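Long-range contacts in putative dioxygenase (Nostoc punctiforme, PDB 2PEB), which is a putative dioxygenase of the Dopa 4,5-dioxygenase family, probably a metal-dependent oxidoreductase, here with zinc bound at a three-histidine site: residues L80-P86 and Y98-A104; F18-R23 and R43-K47. All coordinates share one frame; numbering follows the deposited sequence. Where two conformers were deposited one is given.

Contact 1 of 2, residues L80-P86 and Y98-A104; sequences LDILVHP and YSLWLGA. With ZN (zinc ion), chain C; EDO (1,2-ethanediol), chain I; EDO (1,2-ethanediol), chain F.
L83 lies over one face of the W101 indole: its CB sits 3.8 Å from the centroid of the six-membered ring of W101, only 13° off the ring normal, a CH-pi contact. Farther along the same face L83 CD1 reaches W101 CE2, and this methyl also meets S99 CB at 3.5 Å. With L83 CG anti to the backbone N (chi1 175°) the leucine branch is carried along the indole toward S99. Replacing W101 by an alanine is likely to leave L83 CB and CD1 without the flat surface they rest on and to open a gap beside them. On the other side of the sheet V84 and L100 run side by side, pointing the same way, V84 CB against L100 CD1, and I82 meets L102 CB to CB at 4.1 Å. The P86 and Y98 side chains cross at about a right angle, P86 CG 3.5 Å from Y98 CB. The backbones between these two layers pair antiparallel: I82–L102 and V84–L100 are hydrogen-bonded pairs, L83–W101 the non-hydrogen-bonded pair between them. Beyond it, D81 OD1 takes a nearly straight bond from A104 N (2.7 Å, 177°), from above the carboxylate plane. G103 passes so close to D81 OD1 that a CB there would clash. H85 binds zinc through NE2 at 2.2 Å; its ND1 donates to P86 O, which lies in the imidazole plane, and with the zinc bond this probably fixes the ring's rotation. H13 and H15 complete the histidine set from strand 11-18, which flanks strand 82-87 on the side away from 100-102. Helix 91-96 touches H85 and P86, and L100 and L102 pack on L102 and L100 of the second subunit, so strand 100-102 lies at the dimer interface.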
ATOM      1  N   LEU A  80       4.081  12.621  -2.644  1.00 25.50           N
ATOM      2  CA  LEU A  80       4.845  12.270  -1.436  1.00 26.96           C
ATOM      3  C   LEU A  80       4.990  10.758  -1.286  1.00 27.72           C
ATOM      4  O   LEU A  80       4.104   9.996  -1.674  1.00 27.46           O
ATOM      5  CB  LEU A  80       4.123  12.812  -0.201  1.00 28.83           C
ATOM      6  CG  LEU A  80       4.050  14.330  -0.138  1.00 31.47           C
ATOM      7  CD1 LEU A  80       3.145  14.722   1.052  1.00 33.06           C
ATOM      8  CD2 LEU A  80       5.446  14.983  -0.027  1.00 30.03           C
ATOM      9  N   ASP A  81       6.118  10.322  -0.742  1.00 23.68           N
ATOM     10  CA  ASP A  81       6.275   8.903  -0.433  1.00 27.41           C
ATOM     11  C   ASP A  81       5.754   8.669   0.973  1.00 26.65           C
ATOM     12  O   ASP A  81       6.046   9.477   1.894  1.00 26.02           O
ATOM     13  CB  ASP A  81       7.736   8.479  -0.534  1.00 27.91           C
ATOM     14  CG  ASP A  81       8.338   8.802  -1.898  1.00 29.83           C
ATOM     15  OD1 ASP A  81       7.645   8.543  -2.913  1.00 29.15           O
ATOM     16  OD2 ASP A  81       9.477   9.332  -1.985  1.00 30.30           O
ATOM     17  N   ILE A  82       4.999   7.587   1.142  1.00 22.48           N
ATOM     18  CA  ILE A  82       4.281   7.306   2.363  1.00 23.66           C
ATOM     19  C   ILE A  82       4.351   5.825   2.670  1.00 26.11           C
ATOM     20  O   ILE A  82       3.968   4.969   1.898  1.00 25.36           O
ATOM     21  CB  ILE A  82       2.793   7.766   2.290  1.00 23.19           C
ATOM     22  CG1 ILE A  82       2.692   9.245   2.009  1.00 25.07           C
ATOM     23  CG2 ILE A  82       2.050   7.522   3.555  1.00 23.96           C
ATOM     24  CD1 ILE A  82       1.285   9.684   1.798  1.00 27.88           C
ATOM     25  N   LEU A  83       4.941   5.539   3.813  1.00 26.69           N
ATOM     26  CA  LEU A  83       4.881   4.256   4.428  1.00 25.33           C
ATOM     27  C   LEU A  83       3.642   4.067   5.278  1.00 26.38           C
ATOM     28  O   LEU A  83       3.327   4.893   6.143  1.00 26.40           O
ATOM     29  CB  LEU A  83       6.090   4.110   5.336  1.00 26.08           C
ATOM     30  CG  LEU A  83       6.148   2.842   6.185  1.00 25.44           C
ATOM     31  CD1 LEU A  83       6.401   1.618   5.293  1.00 26.02           C
ATOM     32  CD2 LEU A  83       7.264   2.919   7.255  1.00 27.84           C
ATOM     33  N   VAL A  84       2.918   2.990   5.062  1.00 26.09           N
ATOM     34  CA  VAL A  84       1.865   2.586   5.975  1.00 23.69           C
ATOM     35  C   VAL A  84       2.180   1.206   6.578  1.00 23.12           C
ATOM     36  O   VAL A  84       2.455   0.275   5.876  1.00 23.01           O
ATOM     37  CB  VAL A  84       0.457   2.558   5.328  1.00 26.80           C
ATOM     38  CG1 VAL A  84      -0.626   2.106   6.383  1.00 24.36           C
ATOM     39  CG2 VAL A  84       0.113   3.935   4.675  1.00 26.58           C
ATOM     40  N   HIS A  85       2.171   1.110   7.898  1.00 26.87           N
ATOM     41  CA  HIS A  85       2.497  -0.121   8.571  1.00 28.80           C
ATOM     42  C   HIS A  85       1.460  -0.400   9.638  1.00 26.84           C
ATOM     43  O   HIS A  85       0.869   0.512  10.196  1.00 25.26           O
ATOM     44  CB  HIS A  85       3.957  -0.163   9.094  1.00 27.82           C
ATOM     45  CG  HIS A  85       4.222   0.677  10.305  1.00 27.53           C
ATOM     46  ND1 HIS A  85       3.808   0.299  11.560  1.00 26.09           N
ATOM     47  CD2 HIS A  85       4.887   1.851  10.470  1.00 26.48           C
ATOM     48  CE1 HIS A  85       4.154   1.234  12.441  1.00 26.81           C
ATOM     49  NE2 HIS A  85       4.823   2.179  11.809  1.00 29.33           N
ATOM     50  N   PRO A  86       1.206  -1.679   9.880  1.00 22.75           N
ATOM     51  CA  PRO A  86       0.335  -2.089  10.957  1.00 22.65           C
ATOM     52  C   PRO A  86       1.067  -2.048  12.263  1.00 24.06           C
ATOM     53  O   PRO A  86       2.296  -1.881  12.289  1.00 25.73           O
ATOM     54  CB  PRO A  86      -0.017  -3.517  10.577  1.00 20.83           C
ATOM     55  CG  PRO A  86       1.210  -3.987   9.876  1.00 24.23           C
ATOM     56  CD  PRO A  86       1.746  -2.867   9.157  1.00 24.99           C
ATOM     57  N   TYR A  98       5.347  -6.257   6.853  1.00 20.61           N
ATOM     58  CA  TYR A  98       3.916  -6.141   6.828  1.00 21.56           C
ATOM     59  C   TYR A  98       3.477  -4.805   6.289  1.00 22.34           C
ATOM     60  O   TYR A  98       2.289  -4.518   6.348  1.00 25.29           O
ATOM     61  CB  TYR A  98       3.278  -6.351   8.225  1.00 23.85           C
ATOM     62  CG  TYR A  98       3.575  -7.647   8.916  1.00 25.71           C
ATOM     63  CD1 TYR A  98       3.770  -8.831   8.199  1.00 20.28           C
ATOM     64  CD2 TYR A  98       3.632  -7.702  10.293  1.00 23.62           C
ATOM     65  CE1 TYR A  98       3.991 -10.017   8.840  1.00 20.78           C
ATOM     66  CE2 TYR A  98       3.860  -8.879  10.947  1.00 23.00           C
ATOM     67  CZ  TYR A  98       4.072 -10.023  10.209  1.00 24.83           C
ATOM     68  OH  TYR A  98       4.314 -11.169  10.863  1.00 26.08           O
ATOM     69  N   SER A  99       4.390  -3.982   5.805  1.00 26.00           N
ATOM     70  CA  SER A  99       4.063  -2.627   5.464  1.00 26.30           C
ATOM     71  C   SER A  99       3.707  -2.517   3.976  1.00 26.96           C
ATOM     72  O   SER A  99       3.819  -3.509   3.228  1.00 23.95           O
ATOM     73  CB  SER A  99       5.247  -1.694   5.807  1.00 27.65           C
ATOM     74  OG  SER A  99       6.436  -2.214   5.254  1.00 28.45           O
ATOM     75  N   LEU A 100       3.261  -1.344   3.577  1.00 27.84           N
ATOM     76  CA  LEU A 100       3.072  -1.000   2.172  1.00 26.53           C
ATOM     77  C   LEU A 100       3.578   0.403   1.943  1.00 27.27           C
ATOM     78  O   LEU A 100       3.673   1.190   2.899  1.00 26.77           O
ATOM     79  CB  LEU A 100       1.589  -1.089   1.805  1.00 27.81           C
ATOM     80  CG  LEU A 100       0.621  -0.121   2.433  1.00 28.10           C
ATOM     81  CD1 LEU A 100       0.708   1.274   1.780  1.00 28.29           C
ATOM     82  CD2 LEU A 100      -0.814  -0.753   2.380  1.00 38.31           C
ATOM     83  N   TRP A 101       3.764   0.740   0.672  1.00 24.28           N
ATOM     84  CA  TRP A 101       4.302   2.022   0.267  1.00 24.49           C
ATOM     85  C   TRP A 101       3.432   2.641  -0.796  1.00 26.83           C
ATOM     86  O   TRP A 101       2.998   1.933  -1.718  1.00 26.73           O
ATOM     87  CB  TRP A 101       5.708   1.897  -0.280  1.00 25.68           C
ATOM     88  CG  TRP A 101       6.732   1.803   0.752  1.00 24.94           C
ATOM     89  CD1 TRP A 101       7.291   0.661   1.214  1.00 29.52           C
ATOM     90  CD2 TRP A 101       7.364   2.884   1.440  1.00 28.34           C
ATOM     91  NE1 TRP A 101       8.232   0.949   2.157  1.00 29.14           N
ATOM     92  CE2 TRP A 101       8.317   2.313   2.300  1.00 28.54           C
ATOM     93  CE3 TRP A 101       7.250   4.283   1.382  1.00 27.91           C
ATOM     94  CZ2 TRP A 101       9.129   3.075   3.124  1.00 29.61           C
ATOM     95  CZ3 TRP A 101       8.074   5.038   2.196  1.00 25.52           C
ATOM     96  CH2 TRP A 101       8.997   4.433   3.055  1.00 24.57           C
ATOM     97  N   LEU A 102       3.191   3.933  -0.616  1.00 24.39           N
ATOM     98  CA  LEU A 102       2.629   4.800  -1.636  0.50 26.09           C
ATOM     99  C   LEU A 102       3.784   5.646  -2.157  1.00 25.75           C
ATOM    100  O   LEU A 102       4.544   6.184  -1.377  1.00 26.85           O
ATOM    101  CB  LEU A 102       1.536   5.677  -1.043  0.50 23.89           C
ATOM    102  CG  LEU A 102       0.546   5.017  -0.080  0.50 25.07           C
ATOM    103  CD1 LEU A 102      -0.484   6.065   0.296  0.50 21.80           C
ATOM    104  CD2 LEU A 102      -0.109   3.787  -0.680  0.50 30.92           C
ATOM    105  N   GLY A 103       3.926   5.730  -3.475  1.00 26.05           N
ATOM    106  CA  GLY A 103       5.033   6.439  -4.088  1.00 28.20           C
ATOM    107  C   GLY A 103       6.204   5.498  -4.182  1.00 29.98           C
ATOM    108  O   GLY A 103       6.045   4.312  -4.489  1.00 36.67           O
ATOM    109  N   ALA A 104       7.388   5.996  -3.914  1.00 29.17           N
ATOM    110  CA  ALA A 104       8.577   5.197  -4.107  1.00 25.08           C
ATOM    111  C   ALA A 104       9.153   4.895  -2.725  1.00 29.90           C
ATOM    112  O   ALA A 104       9.340   5.807  -1.914  1.00 31.52           O
ATOM    113  CB  ALA A 104       9.581   5.944  -5.015  1.00 26.75           C
TER
HETATM  114 ZN    ZN C 200       5.052   4.132  12.773  0.50 14.28          ZN
HETATM  115  C1  EDO I 202       2.375   4.644  -6.562  1.00 41.30           C
HETATM  116  O1  EDO I 202       2.474   4.162  -5.213  1.00 31.22           O
HETATM  117  C2  EDO I 202       3.115   3.687  -7.459  1.00 41.36           C
HETATM  118  O2  EDO I 202       4.364   3.385  -6.830  1.00 53.70           O
HETATM  119  C1  EDO F 203       7.851  -3.106   2.544  1.00 38.57           C
HETATM  120  O1  EDO F 203       8.204  -2.940   1.170  1.00 47.73           O
HETATM  121  C2  EDO F 203       6.848  -4.227   2.579  1.00 33.91           C
HETATM  122  O2  EDO F 203       5.835  -3.947   1.593  1.00 26.43           O

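Contact 2 of 2, residues F18-R23 and R43-K47; sequences FDAASR and RWFDK
The W44 indole is sandwiched between R23 and F18: the guanidinium lies over one face, with its plane 27° from that of the indole, and the F18 ring lies against the other. F18 and W44 meet obliquely, planes 43° apart, with F18 CZ 3.4 Å from W44 CE2. The guanidinium is offset toward the indole rim, placing NH1 of R23 above W44 CZ2 at 3.6 Å. At the edges of all three groups stands D46 OD1, 3.5 Å from F18 CE1. R23 holds the D46 carboxylate side-on in a salt bridge: NE binds OD1 of D46 at 2.9 Å, while NH2 reaches OD2 of D46 on its syn lone pair at 3.3 Å, nearly straight. W44 NE1 donates to D46 OD1 at 3.0 Å from the face of the carboxylate opposite to R23 NE. Two donors thus grip one oxygen and probably limit the turning of indole and guanidinium alike. R23 CG is anti to the backbone N (chi1 -171°), and the chain stays extended to NE, carrying the charged end across the indole. D19 OD1 accepts from S22 N, an Asx motif just before helix 23-36. This surface cluster joins the end of strand 11-18 and the start of that helix to edge strand 40-45; A26 touches both F18 and W44, and Y57 of strand 55-61 packs on both rings.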
ATOM      1  N   PHE A  18       9.020  13.814   3.680  1.00 24.66           N
ATOM      2  CA  PHE A  18       9.146  15.062   2.939  1.00 25.47           C
ATOM      3  C   PHE A  18      10.558  15.621   3.045  1.00 27.06           C
ATOM      4  O   PHE A  18      11.368  15.194   3.857  1.00 26.70           O
ATOM      5  CB  PHE A  18       8.126  16.095   3.464  1.00 26.43           C
ATOM      6  CG  PHE A  18       8.319  16.423   4.908  1.00 24.77           C
ATOM      7  CD1 PHE A  18       9.215  17.413   5.296  1.00 30.03           C
ATOM      8  CD2 PHE A  18       7.673  15.660   5.892  1.00 26.99           C
ATOM      9  CE1 PHE A  18       9.442  17.670   6.617  1.00 28.39           C
ATOM     10  CE2 PHE A  18       7.911  15.914   7.213  1.00 25.64           C
ATOM     11  CZ  PHE A  18       8.779  16.909   7.580  1.00 30.15           C
ATOM     12  N   ASP A  19      10.839  16.611   2.212  1.00 28.13           N
ATOM     13  CA  ASP A  19      12.050  17.421   2.378  1.00 28.94           C
ATOM     14  C   ASP A  19      11.638  18.882   2.283  1.00 28.52           C
ATOM     15  O   ASP A  19      10.454  19.167   2.137  1.00 28.17           O
ATOM     16  CB  ASP A  19      13.138  17.030   1.374  1.00 29.74           C
ATOM     17  CG  ASP A  19      12.687  17.117  -0.059  1.00 32.03           C
ATOM     18  OD1 ASP A  19      11.742  17.851  -0.371  1.00 33.81           O
ATOM     19  OD2 ASP A  19      13.299  16.435  -0.902  1.00 39.01           O
ATOM     20  N   ALA A  20      12.597  19.802   2.369  1.00 27.73           N
ATOM     21  CA  ALA A  20      12.294  21.243   2.268  1.00 29.68           C
ATOM     22  C   ALA A  20      11.422  21.573   1.068  1.00 27.27           C
ATOM     23  O   ALA A  20      10.503  22.368   1.191  1.00 30.18           O
ATOM     24  CB  ALA A  20      13.581  22.062   2.201  1.00 29.18           C
ATOM     25  N   ALA A  21      11.745  21.006  -0.100  1.00 26.91           N
ATOM     26  CA  ALA A  21      10.996  21.260  -1.345  1.00 26.72           C
ATOM     27  C   ALA A  21       9.536  20.852  -1.282  1.00 28.77           C
ATOM     28  O   ALA A  21       8.679  21.497  -1.879  1.00 30.28           O
ATOM     29  CB  ALA A  21      11.671  20.567  -2.540  1.00 26.91           C
ATOM     30  N   SER A  22       9.252  19.768  -0.575  1.00 29.75           N
ATOM     31  CA  SER A  22       7.909  19.212  -0.511  1.00 26.64           C
ATOM     32  C   SER A  22       7.231  19.469   0.834  1.00 25.74           C
ATOM     33  O   SER A  22       6.138  18.958   1.075  1.00 24.24           O
ATOM     34  CB  SER A  22       7.951  17.703  -0.748  1.00 27.39           C
ATOM     35  OG  SER A  22       8.817  17.080   0.176  1.00 28.48           O
ATOM     36  N   ARG A  23       7.871  20.207   1.728  1.00 25.69           N
ATOM     37  CA  ARG A  23       7.331  20.349   3.088  1.00 26.23           C
ATOM     38  C   ARG A  23       5.926  20.942   3.088  1.00 27.71           C
ATOM     39  O   ARG A  23       5.061  20.524   3.865  1.00 27.42           O
ATOM     40  CB  ARG A  23       8.269  21.215   3.891  1.00 28.87           C
ATOM     41  CG  ARG A  23       7.988  21.286   5.343  1.00 37.43           C
ATOM     42  CD  ARG A  23       8.908  22.333   5.979  1.00 41.80           C
ATOM     43  NE  ARG A  23       9.043  22.106   7.409  1.00 49.90           N
ATOM     44  CZ  ARG A  23       8.084  22.334   8.310  1.00 59.96           C
ATOM     45  NH1 ARG A  23       6.890  22.815   7.964  1.00 66.21           N
ATOM     46  NH2 ARG A  23       8.328  22.078   9.585  1.00 63.83           N
ATOM     47  N   ARG A  43       4.384  14.246  15.975  1.00 30.62           N
ATOM     48  CA  ARG A  43       5.245  15.397  15.783  0.50 30.35           C
ATOM     49  C   ARG A  43       5.836  15.429  14.376  1.00 29.30           C
ATOM     50  O   ARG A  43       5.923  14.405  13.689  1.00 33.32           O
ATOM     51  CB  ARG A  43       6.362  15.381  16.818  0.50 31.80           C
ATOM     52  CG  ARG A  43       6.981  14.022  16.950  0.50 30.43           C
ATOM     53  N   TRP A  44       6.217  16.612  13.971  1.00 30.99           N
ATOM     54  CA  TRP A  44       6.832  16.855  12.730  1.00 29.37           C
ATOM     55  C   TRP A  44       8.344  16.680  12.971  1.00 28.83           C
ATOM     56  O   TRP A  44       8.908  17.311  13.850  1.00 27.99           O
ATOM     57  CB  TRP A  44       6.441  18.268  12.337  1.00 35.63           C
ATOM     58  CG  TRP A  44       6.736  18.618  11.008  1.00 40.07           C
ATOM     59  CD1 TRP A  44       7.962  18.898  10.507  1.00 39.47           C
ATOM     60  CD2 TRP A  44       5.808  18.777   9.934  1.00 31.97           C
ATOM     61  NE1 TRP A  44       7.865  19.220   9.180  1.00 45.06           N
ATOM     62  CE2 TRP A  44       6.551  19.149   8.802  1.00 41.81           C
ATOM     63  CE3 TRP A  44       4.425  18.683   9.823  1.00 43.10           C
ATOM     64  CZ2 TRP A  44       5.965  19.374   7.568  1.00 40.13           C
ATOM     65  CZ3 TRP A  44       3.854  18.925   8.605  1.00 38.65           C
ATOM     66  CH2 TRP A  44       4.615  19.255   7.496  1.00 34.58           C
ATOM     67  N   PHE A  45       8.983  15.786  12.227  1.00 25.14           N
ATOM     68  CA  PHE A  45      10.457  15.667  12.246  1.00 26.72           C
ATOM     69  C   PHE A  45      11.040  16.171  10.933  1.00 26.30           C
ATOM     70  O   PHE A  45      10.898  15.528   9.908  1.00 26.98           O
ATOM     71  CB  PHE A  45      10.851  14.223  12.486  1.00 28.36           C
ATOM     72  CG  PHE A  45      10.449  13.711  13.837  1.00 32.68           C
ATOM     73  CD1 PHE A  45      11.241  13.988  14.941  1.00 30.61           C
ATOM     74  CD2 PHE A  45       9.284  12.974  14.015  1.00 36.55           C
ATOM     75  CE1 PHE A  45      10.902  13.525  16.211  1.00 32.99           C
ATOM     76  CE2 PHE A  45       8.921  12.522  15.292  1.00 41.22           C
ATOM     77  CZ  PHE A  45       9.740  12.794  16.394  1.00 33.24           C
ATOM     78  N   ASP A  46      11.718  17.313  10.952  1.00 28.73           N
ATOM     79  CA  ASP A  46      12.314  17.834   9.726  1.00 30.59           C
ATOM     80  C   ASP A  46      13.540  17.041   9.278  1.00 29.12           C
ATOM     81  O   ASP A  46      13.869  17.027   8.086  1.00 33.16           O
ATOM     82  CB  ASP A  46      12.663  19.314   9.882  1.00 31.35           C
ATOM     83  CG  ASP A  46      11.450  20.196   9.762  1.00 40.30           C
ATOM     84  OD1 ASP A  46      10.743  20.110   8.730  1.00 42.36           O
ATOM     85  OD2 ASP A  46      11.195  20.966  10.710  1.00 54.24           O
ATOM     86  N   LYS A  47      14.161  16.349  10.220  1.00 27.09           N
ATOM     87  CA  LYS A  47      15.360  15.568   9.974  1.00 27.97           C
ATOM     88  C   LYS A  47      15.107  14.072  10.187  1.00 27.57           C
ATOM     89  O   LYS A  47      14.205  13.676  10.929  1.00 27.09           O
ATOM     90  CB  LYS A  47      16.472  16.052  10.931  1.00 28.76           C
ATOM     91  CG  LYS A  47      17.012  17.449  10.600  1.00 34.46           C
TER

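From the N terminus, strand 11-18 runs into 18-23, the first half of contact 2; helix 23-36 follows, and strand 40-45 brings 43-47 back to close that loop. Strand 55-61 then fits between 40-45 and 11-18, and helix 66-76 leads to strand 82-87. Contact 1 closes a second, shorter loop through helix 91-96. The loops are in series, neither nested nor crossed. Contact 2 ties the 40-45 edge of the antiparallel sheet to helix 23-36, whereas contact 1 pairs the strand at the other edge of this chain's sheet, 100-102, with 82-87. Their centres lie about 16 Å apart, yet they touch where L80 CD2 packs 3.8 Å from S22 CB.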